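Local coordinates for phosphomethylpyrimidine kinase (Pyrococcus furiosus, PDB 2PB9), which probably phosphorylates hydroxymethylpyrimidine and its phosphate and, through the C-terminal ThiN domain described here, joins pyrimidine and thiazole units into thiamine phosphate, at residues 32-40 against 48-56; 117-126 against 149-159. All coordinates share one frame; numbering follows the deposited sequence.

Contact 1: residues 32-40 against 48-56. With PO4 (phosphate ion), chain C.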
loop_
_atom_site.group_PDB
_atom_site.type_symbol
_atom_site.label_atom_id
_atom_site.label_comp_id
_atom_site.label_asym_id
_atom_site.label_seq_id
_atom_site.Cartn_x
_atom_site.Cartn_y
_atom_site.Cartn_z
ATOM N N GLY A 32 -0.752 4.407 20.738
ATOM C CA GLY A 32 -0.933 5.214 21.930
ATOM C C GLY A 32 -1.213 6.678 21.637
ATOM O O GLY A 32 -0.917 7.186 20.555
ATOM N N THR A 33 -1.798 7.364 22.606
ATOM C CA THR A 33 -2.085 8.769 22.431
ATOM C C THR A 33 -1.125 9.620 23.262
ATOM O O THR A 33 -0.848 9.323 24.431
ATOM C CB THR A 33 -3.552 9.103 22.822
ATOM O OG1 THR A 33 -4.432 8.616 21.804
ATOM C CG2 THR A 33 -3.749 10.624 22.983
ATOM N N ASN A 34 -0.597 10.661 22.630
ATOM C CA ASN A 34 0.280 11.581 23.309
ATOM C C ASN A 34 -0.393 12.952 23.235
ATOM O O ASN A 34 -1.011 13.309 22.231
ATOM C CB ASN A 34 1.662 11.600 22.655
ATOM C CG ASN A 34 2.772 11.867 23.663
ATOM O OD1 ASN A 34 3.923 11.515 23.432
ATOM N ND2 ASN A 34 2.427 12.488 24.786
ATOM N N PHE A 35 -0.285 13.701 24.321
ATOM C CA PHE A 35 -0.890 15.016 24.437
ATOM C C PHE A 35 0.281 15.953 24.736
ATOM O O PHE A 35 1.010 15.754 25.716
ATOM C CB PHE A 35 -1.899 14.963 25.591
ATOM C CG PHE A 35 -2.868 16.107 25.631
ATOM C CD1 PHE A 35 -3.913 16.102 26.557
ATOM C CD2 PHE A 35 -2.729 17.205 24.785
ATOM C CE1 PHE A 35 -4.806 17.175 26.649
ATOM C CE2 PHE A 35 -3.615 18.287 24.864
ATOM C CZ PHE A 35 -4.655 18.269 25.801
ATOM N N VAL A 36 0.482 16.958 23.890
ATOM C CA VAL A 36 1.606 17.865 24.099
ATOM C C VAL A 36 1.274 19.332 24.265
ATOM O O VAL A 36 0.194 19.799 23.896
ATOM C CB VAL A 36 2.661 17.766 22.960
ATOM C CG1 VAL A 36 3.146 16.350 22.832
ATOM C CG2 VAL A 36 2.078 18.278 21.640
ATOM N N TYR A 37 2.237 20.045 24.832
ATOM C CA TYR A 37 2.132 21.474 25.058
ATOM C C TYR A 37 3.552 22.018 24.950
ATOM O O TYR A 37 4.416 21.733 25.780
ATOM C CB TYR A 37 1.541 21.748 26.431
ATOM C CG TYR A 37 1.115 23.182 26.643
ATOM C CD1 TYR A 37 1.028 24.076 25.573
ATOM C CD2 TYR A 37 0.778 23.641 27.921
ATOM C CE1 TYR A 37 0.619 25.390 25.767
ATOM C CE2 TYR A 37 0.364 24.948 28.126
ATOM C CZ TYR A 37 0.289 25.814 27.048
ATOM O OH TYR A 37 -0.128 27.098 27.266
ATOM N N SER A 38 3.778 22.791 23.899
ATOM C CA SER A 38 5.084 23.351 23.613
ATOM C C SER A 38 5.388 24.667 24.305
ATOM O O SER A 38 4.498 25.331 24.840
ATOM C CB SER A 38 5.215 23.540 22.100
ATOM O OG SER A 38 6.361 24.293 21.779
ATOM N N LEU A 39 6.671 25.022 24.305
ATOM C CA LEU A 39 7.112 26.294 24.856
ATOM C C LEU A 39 6.814 27.242 23.714
ATOM O O LEU A 39 6.748 26.829 22.556
ATOM C CB LEU A 39 8.622 26.306 25.126
ATOM C CG LEU A 39 9.182 25.620 26.372
ATOM C CD1 LEU A 39 10.682 25.494 26.239
ATOM C CD2 LEU A 39 8.809 26.413 27.610
ATOM N N PRO A 40 6.623 28.501 24.053
ATOM C CA PRO A 40 6.352 29.519 23.035
ATOM C C PRO A 40 7.592 29.861 22.198
ATOM O O PRO A 40 8.706 29.613 22.661
ATOM C CB PRO A 40 6.018 30.769 23.856
ATOM C CG PRO A 40 6.797 30.615 25.102
ATOM C CD PRO A 40 6.919 29.135 25.332
ATOM N N LYS A 48 12.458 18.893 22.388
ATOM C CA LYS A 48 12.950 18.985 23.752
ATOM C C LYS A 48 12.268 20.148 24.451
ATOM O O LYS A 48 12.195 20.182 25.679
ATOM C CB LYS A 48 14.450 19.227 23.751
ATOM C CG LYS A 48 15.280 18.088 24.310
ATOM C CD LYS A 48 15.274 16.875 23.406
ATOM C CE LYS A 48 16.421 15.944 23.772
ATOM N NZ LYS A 48 16.422 15.608 25.229
ATOM N N ASP A 49 11.770 21.093 23.656
ATOM C CA ASP A 49 11.101 22.288 24.172
ATOM C C ASP A 49 9.599 22.088 24.246
ATOM O O ASP A 49 8.835 23.034 24.459
ATOM C CB ASP A 49 11.417 23.488 23.276
ATOM C CG ASP A 49 12.901 23.675 23.070
ATOM O OD1 ASP A 49 13.611 23.705 24.094
ATOM O OD2 ASP A 49 13.359 23.786 21.906
ATOM N N VAL A 50 9.183 20.844 24.060
ATOM C CA VAL A 50 7.770 20.511 24.092
ATOM C C VAL A 50 7.522 19.455 25.160
ATOM O O VAL A 50 8.265 18.484 25.262
ATOM C CB VAL A 50 7.305 19.987 22.712
ATOM C CG1 VAL A 50 5.795 19.805 22.710
ATOM C CG2 VAL A 50 7.728 20.960 21.618
ATOM N N ALA A 51 6.486 19.658 25.967
ATOM C CA ALA A 51 6.166 18.705 27.023
ATOM C C ALA A 51 5.133 17.684 26.533
ATOM O O ALA A 51 4.137 18.041 25.911
ATOM C CB ALA A 51 5.649 19.445 28.267
ATOM N N GLY A 52 5.393 16.410 26.807
ATOM C CA GLY A 52 4.485 15.359 26.389
ATOM C C GLY A 52 4.396 14.282 27.452
ATOM O O GLY A 52 5.083 14.354 28.479
ATOM N N VAL A 53 3.551 13.284 27.221
ATOM C CA VAL A 53 3.400 12.210 28.188
ATOM C C VAL A 53 4.413 11.109 27.891
ATOM O O VAL A 53 4.431 10.535 26.794
ATOM C CB VAL A 53 1.968 11.621 28.156
ATOM C CG1 VAL A 53 1.816 10.568 29.249
ATOM C CG2 VAL A 53 0.939 12.733 28.350
ATOM N N LYS A 54 5.268 10.823 28.869
ATOM C CA LYS A 54 6.280 9.790 28.689
ATOM C C LYS A 54 5.636 8.413 28.674
ATOM O O LYS A 54 5.159 7.930 29.696
ATOM C CB LYS A 54 7.316 9.859 29.806
ATOM C CG LYS A 54 8.398 8.835 29.664
ATOM C CD LYS A 54 9.383 8.922 30.803
ATOM C CE LYS A 54 10.449 7.845 30.661
ATOM N NZ LYS A 54 11.362 7.838 31.825
ATOM N N GLY A 55 5.625 7.787 27.502
ATOM C CA GLY A 55 5.031 6.471 27.370
ATOM C C GLY A 55 3.633 6.578 26.797
ATOM O O GLY A 55 2.956 5.572 26.613
ATOM N N ARG A 56 3.205 7.808 26.526
ATOM C CA ARG A 56 1.883 8.089 25.968
ATOM C C ARG A 56 0.746 7.573 26.846
ATOM O O ARG A 56 0.950 7.220 28.006
ATOM C CB ARG A 56 1.778 7.486 24.565
ATOM C CG ARG A 56 2.892 7.940 23.641
ATOM C CD ARG A 56 2.919 7.131 22.364
ATOM N NE ARG A 56 4.165 7.286 21.619
ATOM C CZ ARG A 56 4.673 6.336 20.839
ATOM N NH1 ARG A 56 4.042 5.176 20.716
ATOM N NH2 ARG A 56 5.802 6.541 20.172
HETATM P P PO4 C . 4.964 10.460 20.194
HETATM O O1 PO4 C . 3.877 9.795 19.429
HETATM O O2 PO4 C . 4.867 10.067 21.630
HETATM O O3 PO4 C . 6.286 9.996 19.643
HETATM O O4 PO4 C . 4.838 11.935 20.056
#
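Val50 lays its CG1 methyl against Val36, 3.7 Å from CB of that residue, while its other methyl, CG2, rests 3.6 Å from OG of Ser38. CG1 stands anti to the backbone N of Val50 (chi1 -173°), between Val36 and Ser38; compact side chains suit this face, against which helix 77-86 packs. Ser38 turns OG toward the backbone of the next residue, a 2.7 Å hydrogen bond to Leu39 O. The backbones are joined by a reciprocal pair, Tyr37 N to Ala51 O at 3.0 Å and Ala51 N to Tyr37 O at 2.9 Å, and Leu39 N to Asp49 O extends the pairing. Beyond the strands, the extended chain of Arg56 passes with CB close by Thr33 O and brings NE to phosphate O2 at 2.9 Å (N-H...O 155°), the oxygen lying at the guanidinium edge, in its plane. NH1 binds Val31 O, and NH2 forms a salt bridge with Glu30 of the second subunit, fixing the group's rotation. Ser75 OG and the N atoms of His77 and Leu78 also hold the phosphate. Antiparallel strands 35-38 and 50-53 form a β-hairpin of the ThiN domain's mixed sheet, beside a pocket here holding a phosphate ion, probably from the crystallisation liquor.

Contact 2: residues 117-126 against 149-159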
loop_
_atom_site.group_PDB
_atom_site.type_symbol
_atom_site.label_atom_id
_atom_site.label_comp_id
_atom_site.label_asym_id
_atom_site.label_seq_id
_atom_site.Cartn_x
_atom_site.Cartn_y
_atom_site.Cartn_z
ATOM N N PHE A 117 -15.603 24.970 12.475
ATOM C CA PHE A 117 -14.147 25.030 12.447
ATOM C C PHE A 117 -13.561 24.079 11.405
ATOM O O PHE A 117 -14.099 23.005 11.144
ATOM C CB PHE A 117 -13.532 24.795 13.840
ATOM C CG PHE A 117 -13.999 23.550 14.529
ATOM C CD1 PHE A 117 -13.628 22.294 14.065
ATOM C CD2 PHE A 117 -14.785 23.640 15.678
ATOM C CE1 PHE A 117 -14.034 21.143 14.740
ATOM C CE2 PHE A 117 -15.197 22.498 16.359
ATOM C CZ PHE A 117 -14.821 21.246 15.890
ATOM N N LYS A 118 -12.449 24.503 10.812
ATOM C CA LYS A 118 -11.786 23.766 9.746
ATOM C C LYS A 118 -11.028 22.478 10.049
ATOM O O LYS A 118 -10.450 22.290 11.112
ATOM C CB LYS A 118 -10.856 24.714 8.984
ATOM C CG LYS A 118 -11.560 25.699 8.050
ATOM C CD LYS A 118 -12.480 26.670 8.788
ATOM C CE LYS A 118 -13.939 26.310 8.569
ATOM N NZ LYS A 118 -14.265 26.317 7.114
ATOM N N VAL A 119 -11.037 21.600 9.058
ATOM C CA VAL A 119 -10.370 20.312 9.116
ATOM C C VAL A 119 -9.691 20.099 7.769
ATOM O O VAL A 119 -10.327 20.183 6.734
ATOM C CB VAL A 119 -11.392 19.165 9.381
ATOM C CG1 VAL A 119 -12.782 19.609 8.971
ATOM C CG2 VAL A 119 -11.008 17.912 8.599
ATOM N N SER A 120 -8.388 19.858 7.780
ATOM C CA SER A 120 -7.674 19.619 6.539
ATOM C C SER A 120 -7.008 18.258 6.663
ATOM O O SER A 120 -7.219 17.543 7.647
ATOM C CB SER A 120 -6.639 20.710 6.298
ATOM O OG SER A 120 -6.187 20.689 4.952
ATOM N N PHE A 121 -6.206 17.886 5.677
ATOM C CA PHE A 121 -5.558 16.584 5.724
ATOM C C PHE A 121 -4.394 16.570 4.771
ATOM O O PHE A 121 -4.143 17.541 4.060
ATOM C CB PHE A 121 -6.548 15.486 5.299
ATOM C CG PHE A 121 -6.977 15.586 3.854
ATOM C CD1 PHE A 121 -6.158 15.103 2.828
ATOM C CD2 PHE A 121 -8.172 16.224 3.508
ATOM C CE1 PHE A 121 -6.518 15.254 1.475
ATOM C CE2 PHE A 121 -8.544 16.384 2.157
ATOM C CZ PHE A 121 -7.712 15.898 1.140
ATOM N N TYR A 122 -3.688 15.449 4.765
ATOM C CA TYR A 122 -2.571 15.250 3.861
ATOM C C TYR A 122 -2.511 13.769 3.543
ATOM O O TYR A 122 -2.894 12.938 4.362
ATOM C CB TYR A 122 -1.262 15.751 4.482
ATOM C CG TYR A 122 -0.747 14.982 5.677
ATOM C CD1 TYR A 122 -0.241 13.695 5.534
ATOM C CD2 TYR A 122 -0.670 15.585 6.935
ATOM C CE1 TYR A 122 0.342 13.030 6.608
ATOM C CE2 TYR A 122 -0.082 14.923 8.016
ATOM C CZ TYR A 122 0.426 13.649 7.841
ATOM O OH TYR A 122 1.065 13.005 8.872
ATOM N N ASP A 123 -2.062 13.449 2.335
ATOM C CA ASP A 123 -1.964 12.069 1.898
ATOM C C ASP A 123 -0.525 11.796 1.513
ATOM O O ASP A 123 0.014 12.436 0.615
ATOM C CB ASP A 123 -2.902 11.832 0.709
ATOM C CG ASP A 123 -2.850 10.405 0.193
ATOM O OD1 ASP A 123 -2.431 9.497 0.940
ATOM O OD2 ASP A 123 -3.246 10.187 -0.967
ATOM N N ARG A 124 0.091 10.847 2.205
ATOM C CA ARG A 124 1.475 10.485 1.960
ATOM C C ARG A 124 1.697 9.948 0.548
ATOM O O ARG A 124 2.835 9.909 0.062
ATOM C CB ARG A 124 1.927 9.454 3.000
ATOM C CG ARG A 124 2.080 10.034 4.392
ATOM C CD ARG A 124 2.180 8.967 5.478
ATOM N NE ARG A 124 2.476 9.583 6.772
ATOM C CZ ARG A 124 2.373 8.979 7.955
ATOM N NH1 ARG A 124 1.973 7.710 8.041
ATOM N NH2 ARG A 124 2.669 9.659 9.059
ATOM N N ARG A 125 0.620 9.530 -0.110
ATOM C CA ARG A 125 0.747 9.015 -1.464
ATOM C C ARG A 125 1.085 10.149 -2.423
ATOM O O ARG A 125 1.624 9.922 -3.505
ATOM C CB ARG A 125 -0.539 8.312 -1.904
ATOM C CG ARG A 125 -0.578 6.841 -1.543
ATOM C CD ARG A 125 -1.850 6.189 -2.052
ATOM N NE ARG A 125 -3.015 6.931 -1.591
ATOM C CZ ARG A 125 -4.279 6.556 -1.766
ATOM N NH1 ARG A 125 -4.572 5.427 -2.407
ATOM N NH2 ARG A 125 -5.257 7.315 -1.287
ATOM N N GLU A 126 0.780 11.374 -2.013
ATOM C CA GLU A 126 1.060 12.534 -2.853
ATOM C C GLU A 126 2.377 13.189 -2.429
ATOM O O GLU A 126 2.690 14.315 -2.825
ATOM C CB GLU A 126 -0.104 13.526 -2.757
ATOM C CG GLU A 126 -1.469 12.852 -2.932
ATOM C CD GLU A 126 -2.616 13.833 -3.094
ATOM O OE1 GLU A 126 -2.678 14.512 -4.139
ATOM O OE2 GLU A 126 -3.460 13.925 -2.179
ATOM N N ARG A 149 -3.417 23.529 2.213
ATOM C CA ARG A 149 -4.568 22.961 1.507
ATOM C C ARG A 149 -5.753 23.944 1.560
ATOM O O ARG A 149 -6.212 24.421 0.526
ATOM C CB ARG A 149 -4.937 21.619 2.159
ATOM C CG ARG A 149 -6.203 20.942 1.662
ATOM C CD ARG A 149 -5.899 19.747 0.767
ATOM N NE ARG A 149 -4.870 18.878 1.330
ATOM C CZ ARG A 149 -4.380 17.792 0.730
ATOM N NH1 ARG A 149 -4.826 17.422 -0.467
ATOM N NH2 ARG A 149 -3.421 17.086 1.320
ATOM N N ILE A 150 -6.230 24.255 2.765
ATOM C CA ILE A 150 -7.348 25.177 2.944
ATOM C C ILE A 150 -6.868 26.605 3.160
ATOM O O ILE A 150 -5.673 26.849 3.306
ATOM C CB ILE A 150 -8.213 24.775 4.151
ATOM C CG1 ILE A 150 -7.359 24.738 5.422
ATOM C CG2 ILE A 150 -8.845 23.426 3.896
ATOM C CD1 ILE A 150 -8.125 24.332 6.653
ATOM N N LYS A 151 -7.803 27.550 3.188
ATOM C CA LYS A 151 -7.438 28.949 3.384
ATOM C C LYS A 151 -7.407 29.303 4.868
ATOM O O LYS A 151 -6.571 30.085 5.312
ATOM C CB LYS A 151 -8.414 29.858 2.643
ATOM N N GLU A 152 -8.311 28.720 5.641
ATOM C CA GLU A 152 -8.354 29.011 7.067
ATOM C C GLU A 152 -7.373 28.129 7.838
ATOM O O GLU A 152 -6.582 27.386 7.249
ATOM C CB GLU A 152 -9.771 28.794 7.612
ATOM C CG GLU A 152 -10.881 29.363 6.741
ATOM C CD GLU A 152 -11.075 28.570 5.456
ATOM O OE1 GLU A 152 -11.647 27.459 5.519
ATOM O OE2 GLU A 152 -10.645 29.051 4.385
ATOM N N ARG A 153 -7.429 28.227 9.162
ATOM C CA ARG A 153 -6.571 27.428 10.024
ATOM C C ARG A 153 -7.281 26.126 10.388
ATOM O O ARG A 153 -8.382 26.128 10.940
ATOM C CB ARG A 153 -6.228 28.184 11.309
ATOM C CG ARG A 153 -5.346 27.390 12.265
ATOM C CD ARG A 153 -5.162 28.101 13.598
ATOM N NE ARG A 153 -6.431 28.298 14.281
ATOM C CZ ARG A 153 -7.223 27.303 14.664
ATOM N NH1 ARG A 153 -6.869 26.044 14.434
ATOM N NH2 ARG A 153 -8.375 27.565 15.266
ATOM N N PRO A 154 -6.659 24.992 10.065
ATOM C CA PRO A 154 -7.308 23.727 10.401
ATOM C C PRO A 154 -7.041 23.271 11.833
ATOM O O PRO A 154 -5.903 23.007 12.213
ATOM C CB PRO A 154 -6.744 22.769 9.357
ATOM C CG PRO A 154 -5.375 23.296 9.128
ATOM C CD PRO A 154 -5.581 24.791 9.081
ATOM N N ASP A 155 -8.102 23.195 12.624
ATOM C CA ASP A 155 -8.001 22.745 14.007
ATOM C C ASP A 155 -7.742 21.247 14.000
ATOM O O ASP A 155 -7.142 20.705 14.929
ATOM C CB ASP A 155 -9.311 23.018 14.746
ATOM C CG ASP A 155 -9.633 24.488 14.818
ATOM O OD1 ASP A 155 -9.156 25.137 15.773
ATOM O OD2 ASP A 155 -10.343 24.991 13.911
ATOM N N ILE A 156 -8.222 20.594 12.945
ATOM C CA ILE A 156 -8.069 19.154 12.779
ATOM C C ILE A 156 -7.347 18.810 11.491
ATOM O O ILE A 156 -7.704 19.274 10.408
ATOM C CB ILE A 156 -9.423 18.420 12.724
ATOM C CG1 ILE A 156 -10.299 18.837 13.897
ATOM C CG2 ILE A 156 -9.198 16.917 12.724
ATOM C CD1 ILE A 156 -10.934 20.190 13.688
ATOM N N ILE A 157 -6.324 17.984 11.626
ATOM C CA ILE A 157 -5.557 17.527 10.485
ATOM C C ILE A 157 -5.462 16.019 10.667
ATOM O O ILE A 157 -5.169 15.531 11.759
ATOM C CB ILE A 157 -4.145 18.162 10.460
ATOM C CG1 ILE A 157 -4.263 19.683 10.290
ATOM C CG2 ILE A 157 -3.318 17.556 9.318
ATOM C CD1 ILE A 157 -2.947 20.425 10.297
ATOM N N TYR A 158 -5.752 15.272 9.613
ATOM C CA TYR A 158 -5.679 13.825 9.718
ATOM C C TYR A 158 -5.060 13.305 8.446
ATOM O O TYR A 158 -4.775 14.073 7.532
ATOM C CB TYR A 158 -7.077 13.231 9.906
ATOM C CG TYR A 158 -7.939 13.322 8.673
ATOM C CD1 TYR A 158 -7.967 12.280 7.740
ATOM C CD2 TYR A 158 -8.694 14.470 8.404
ATOM C CE1 TYR A 158 -8.721 12.376 6.572
ATOM C CE2 TYR A 158 -9.451 14.578 7.236
ATOM C CZ TYR A 158 -9.458 13.525 6.326
ATOM O OH TYR A 158 -10.195 13.618 5.165
ATOM N N HIS A 159 -4.830 12.002 8.400
ATOM C CA HIS A 159 -4.278 11.376 7.214
ATOM C C HIS A 159 -4.620 9.900 7.292
ATOM O O HIS A 159 -4.630 9.319 8.381
ATOM C CB HIS A 159 -2.758 11.558 7.139
ATOM C CG HIS A 159 -1.998 10.751 8.148
ATOM N ND1 HIS A 159 -1.618 9.444 7.927
ATOM C CD2 HIS A 159 -1.523 11.076 9.373
ATOM C CE1 HIS A 159 -0.943 9.000 8.970
ATOM N NE2 HIS A 159 -0.870 9.971 9.863
HETATM O O HOH W 1 -1.275 15.627 0.682
#
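The Phe121 ring and the Arg149 guanidinium lie over one another's faces, off centre, with CE1 3.4 Å from NH1 and the planes 33° apart. Phe121 CB, in turn, sits over a face of the Tyr158 ring, 3.7 Å from its centroid, in a CH-pi contact, while Val119 CG2 meets that ring at its edge. His159 CB lies over a face of Tyr122, 3.8 Å from the centroid; the two rings are nearly parallel (11°) but slid apart. Arg124 places one guanidinium face over His159 CE1, 3.3 Å from NH1. With CG between the backbone N and the carbonyl carbon (chi1 66°), Phe121 holds its ring alongside Tyr158, both pointing the same way. Were Phe121 replaced by an alanine, the Arg149 guanidinium would probably lose the ring that lies over its face and be left with its weak bonds to the backbone O and its water.

Strands 118-121 and 156-159 run parallel, linked by two helices in the β-α-β manner, with 118-121 outermost in this chain's sheet. Ser120 N binds Ile156 O at 2.8 Å and Tyr122 N binds Tyr158 O. Small Ser120 fits under Arg149, its OG bonded to Ala146 O of helix 138-149. Arg149 reaches Phe121 O through NE and NH2, both weakly, and NH2 also donates to a water that Asp123 N shares. At the other end, Lys118 folds back until NZ forms a 3.3 Å salt bridge with Glu152 OE1, on its anti side, and Asp155 N bonds Lys118 O.

In the fold
Both contacts belong to the same mixed sheet, yet they lie on opposite sides of the chain's centre, their own centres about 21 Å apart and their nearest atoms about 11 Å. Contact 1 is almost wholly buried, an antiparallel pair close in sequence: small side chains meet helix 77-86 on one face, while Phe35 and Tyr37 meet helices 5-21 and 176-185, and an arginine meets a phosphate at one end. Contact 2 is only partly buried, a parallel pair with helices intervening, where cationic and aromatic side chains lie over each other. It has a salt bridge between its own segments, whereas that of Arg56 in contact 1 goes to the second subunit; Asp123 and Arg125 of contact 2 meet the third.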